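PDB 7CSV: HTH cro/C1-type domain-containing protein from Pseudomonas aeruginosa PAO1, which acts as the HigA antitoxin and as a transcriptional regulator that recognises specific pseudopalindromic DNA motifs. Local coordinates for residues 11-16 with 45-50. Sequence-based numbering, arbitrary orientation.
Sequences PGEILR and VREQRG
Arg16 reaches across from helix 11-23 and uses one nitrogen, NH2, to hold two acceptors of segment 45-50. Arg16 NH2 donates to Val45 O at 2.7 Å, in the carbonyl plane. The other bond runs from Arg16 NH2 to Glu47 OE2 at 3.0 Å and is nearly straight, with an N-H...O angle of 171°. This second bond is part of a salt bridge. The carboxylate uses its anti lone pair, and its plane lies only 5° from that of the guanidinium. Both acceptors lie at the guanidinium edge, near its plane, while Glu13 CA lies over one face, away from its centre. A bend at chi3 (-32°) turns the arginine chain back along its own helix toward Glu47. The aliphatic part of Arg16 lies against Val45, with Arg16 CG 3.7 Å from Val45 CB. On the inner side, Leu15 CD2 meets Val45 CG1 at 4.0 Å. Leu15 continues into the core of the helix-turn-helix domain, where it touches Ile44, Leu59, Phe63 and Trp70. Helix 38-45 ends here in a Schellman motif, and Glu47, with positive phi, turns the chain into the loop before helix 53-63. Val45 O, the acceptor on the backbone, belongs to the last residue of that helix. Gly12 has no side chain, consistent with the close approach of Gly12 CA to Val45 CA (4.2 Å). Beside the salt bridge, Glu13 OE2 comes within 4.0 Å of Glu47 OE2. Arg16, bound to Glu47 OE2, probably offsets part of this like charge. Glu47 also touches His10, whose ND1 is hydrogen-bonded to Gly12 N.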
ATOM      1  N   PRO A  11       6.574   2.630   8.903  1.00 12.60           N
ATOM      2  CA  PRO A  11       5.998   1.476   9.606  1.00 13.15           C
ATOM      3  C   PRO A  11       6.948   0.839  10.596  1.00 13.56           C
ATOM      4  O   PRO A  11       6.489   0.264  11.588  1.00 13.92           O
ATOM      5  CB  PRO A  11       5.667   0.498   8.471  1.00 16.33           C
ATOM      6  CG  PRO A  11       5.529   1.358   7.255  1.00 13.86           C
ATOM      7  CD  PRO A  11       6.443   2.526   7.437  1.00 12.86           C
ATOM      8  N   GLY A  12       8.254   0.897  10.343  1.00 12.93           N
ATOM      9  CA  GLY A  12       9.204   0.296  11.264  1.00 13.60           C
ATOM     10  C   GLY A  12       9.212   0.966  12.619  1.00 17.46           C
ATOM     11  O   GLY A  12       9.513   0.327  13.629  1.00 15.39           O
ATOM     12  N   GLU A  13       8.862   2.252  12.664  1.00 14.83           N
ATOM     13  CA  GLU A  13       8.745   2.933  13.948  1.00 16.29           C
ATOM     14  C   GLU A  13       7.629   2.330  14.792  1.00 15.81           C
ATOM     15  O   GLU A  13       7.790   2.133  16.003  1.00 15.21           O
ATOM     16  CB  GLU A  13       8.514   4.422  13.710  1.00 19.38           C
ATOM     17  CG  GLU A  13       8.257   5.243  14.953  1.00 23.07           C
ATOM     18  CD  GLU A  13       8.069   6.710  14.608  1.00 24.64           C
ATOM     19  OE1 GLU A  13       7.129   7.337  15.130  1.00 32.67           O
ATOM     20  OE2 GLU A  13       8.849   7.227  13.784  1.00 27.05           O
ATOM     21  N   ILE A  14       6.487   2.033  14.168  1.00 12.75           N
ATOM     22  CA  ILE A  14       5.388   1.397  14.885  1.00 14.81           C
ATOM     23  C   ILE A  14       5.741  -0.040  15.247  1.00 13.82           C
ATOM     24  O   ILE A  14       5.385  -0.524  16.331  1.00 13.59           O
ATOM     25  CB  ILE A  14       4.102   1.481  14.046  1.00 16.79           C
ATOM     26  CG1 ILE A  14       3.641   2.945  13.989  1.00 20.93           C
ATOM     27  CG2 ILE A  14       3.017   0.544  14.584  1.00 18.90           C
ATOM     28  CD1 ILE A  14       2.314   3.150  13.353  1.00 29.16           C
ATOM     29  N   LEU A  15       6.438  -0.748  14.353  1.00 13.48           N
ATOM     30  CA  LEU A  15       6.886  -2.101  14.680  1.00 13.10           C
ATOM     31  C   LEU A  15       7.794  -2.086  15.903  1.00 13.05           C
ATOM     32  O   LEU A  15       7.603  -2.874  16.843  1.00 12.79           O
ATOM     33  CB  LEU A  15       7.609  -2.714  13.481  1.00 13.51           C
ATOM     34  CG  LEU A  15       8.252  -4.088  13.639  1.00  9.95           C
ATOM     35  CD1 LEU A  15       7.196  -5.055  14.095  1.00 12.34           C
ATOM     36  CD2 LEU A  15       8.877  -4.516  12.305  1.00 18.42           C
ATOM     37  N   ARG A  16       8.778  -1.172  15.907  1.00 12.70           N
ATOM     38  CA  ARG A  16       9.697  -1.037  17.036  1.00 14.01           C
ATOM     39  C   ARG A  16       8.940  -0.718  18.320  1.00 16.47           C
ATOM     40  O   ARG A  16       9.116  -1.382  19.342  1.00 14.79           O
ATOM     41  CB  ARG A  16      10.730   0.070  16.758  1.00 20.18           C
ATOM     42  CG  ARG A  16      11.838  -0.274  15.782  1.00 26.54           C
ATOM     43  CD  ARG A  16      12.973   0.770  15.822  1.00 28.56           C
ATOM     44  NE  ARG A  16      12.492   2.121  16.119  1.00 28.21           N
ATOM     45  CZ  ARG A  16      12.279   3.073  15.213  1.00 30.08           C
ATOM     46  NH1 ARG A  16      11.835   4.262  15.601  1.00 30.79           N
ATOM     47  NH2 ARG A  16      12.513   2.859  13.919  1.00 27.39           N
ATOM     48  N   VAL A  45      13.105  -1.902  10.582  1.00 14.03           N
ATOM     49  CA  VAL A  45      13.139  -1.158  11.836  1.00 15.79           C
ATOM     50  C   VAL A  45      14.088   0.024  11.741  1.00 16.87           C
ATOM     51  O   VAL A  45      13.925   0.999  12.476  1.00 19.23           O
ATOM     52  CB  VAL A  45      13.522  -2.052  13.028  1.00 21.03           C
ATOM     53  CG1 VAL A  45      12.564  -3.234  13.134  1.00 17.75           C
ATOM     54  CG2 VAL A  45      14.958  -2.513  12.920  1.00 20.32           C
ATOM     55  N   ARG A  46      15.079  -0.047  10.858  1.00 15.54           N
ATOM     56  CA  ARG A  46      15.959   1.084  10.582  1.00 13.91           C
ATOM     57  C   ARG A  46      15.342   2.074   9.607  1.00 18.44           C
ATOM     58  O   ARG A  46      15.995   3.074   9.266  1.00 16.68           O
ATOM     59  CB  ARG A  46      17.287   0.582  10.023  1.00 13.87           C
ATOM     60  CG  ARG A  46      18.169  -0.138  11.031  1.00 19.58           C
ATOM     61  CD  ARG A  46      19.020   0.853  11.807  1.00 26.21           C
ATOM     62  NE  ARG A  46      20.243   1.202  11.090  1.00 29.44           N
ATOM     63  CZ  ARG A  46      20.395   2.290  10.342  1.00 29.49           C
ATOM     64  NH1 ARG A  46      21.555   2.511   9.730  1.00 31.65           N
ATOM     65  NH2 ARG A  46      19.398   3.156  10.199  1.00 34.50           N
ATOM     66  N   GLU A  47      14.113   1.809   9.144  1.00 15.02           N
ATOM     67  CA  GLU A  47      13.398   2.697   8.223  1.00 14.23           C
ATOM     68  C   GLU A  47      14.112   2.807   6.872  1.00 13.82           C
ATOM     69  O   GLU A  47      14.073   3.851   6.212  1.00 16.38           O
ATOM     70  CB  GLU A  47      13.164   4.068   8.873  1.00 18.18           C
ATOM     71  CG  GLU A  47      12.606   3.913  10.292  1.00 17.76           C
ATOM     72  CD  GLU A  47      12.096   5.197  10.913  1.00 26.17           C
ATOM     73  OE1 GLU A  47      11.947   6.211  10.198  1.00 19.74           O
ATOM     74  OE2 GLU A  47      11.852   5.185  12.137  1.00 26.92           O
ATOM     75  N   GLN A  48      14.741   1.709   6.448  1.00 13.56           N
ATOM     76  CA  GLN A  48      15.474   1.608   5.193  1.00 15.03           C
ATOM     77  C   GLN A  48      14.797   0.675   4.206  1.00 17.87           C
ATOM     78  O   GLN A  48      15.377   0.367   3.159  1.00 17.87           O
ATOM     79  CB  GLN A  48      16.903   1.112   5.440  1.00 14.26           C
ATOM     80  CG  GLN A  48      17.651   1.912   6.457  1.00 16.31           C
ATOM     81  CD  GLN A  48      17.845   3.346   5.995  1.00 18.19           C
ATOM     82  OE1 GLN A  48      18.357   3.586   4.906  1.00 21.57           O
ATOM     83  NE2 GLN A  48      17.411   4.298   6.809  1.00 19.20           N
ATOM     84  N   ARG A  49      13.596   0.208   4.520  1.00 13.05           N
ATOM     85  CA  ARG A  49      12.874  -0.683   3.631  1.00 14.50           C
ATOM     86  C   ARG A  49      11.412  -0.652   4.043  1.00 13.28           C
ATOM     87  O   ARG A  49      11.109  -0.539   5.232  1.00 15.20           O
ATOM     88  CB  ARG A  49      13.433  -2.109   3.703  1.00 21.24           C
ATOM     89  CG  ARG A  49      12.649  -3.128   2.911  1.00 31.41           C
ATOM     90  CD  ARG A  49      12.815  -4.526   3.485  1.00 29.12           C
ATOM     91  NE  ARG A  49      14.190  -5.013   3.409  1.00 34.32           N
ATOM     92  CZ  ARG A  49      14.758  -5.481   2.301  1.00 36.62           C
ATOM     93  NH1 ARG A  49      16.011  -5.910   2.329  1.00 33.38           N
ATOM     94  NH2 ARG A  49      14.079  -5.514   1.162  1.00 43.72           N
ATOM     95  N   GLY A  50      10.515  -0.725   3.060  1.00 11.82           N
ATOM     96  CA  GLY A  50       9.098  -0.783   3.365  1.00 14.37           C
ATOM     97  C   GLY A  50       8.602  -2.195   3.638  1.00 15.37           C
ATOM     98  O   GLY A  50       9.328  -3.184   3.490  1.00 13.84           O
TER
HETATM   99  O   HOH W   1       9.115   7.149  11.354  1.00 21.76           O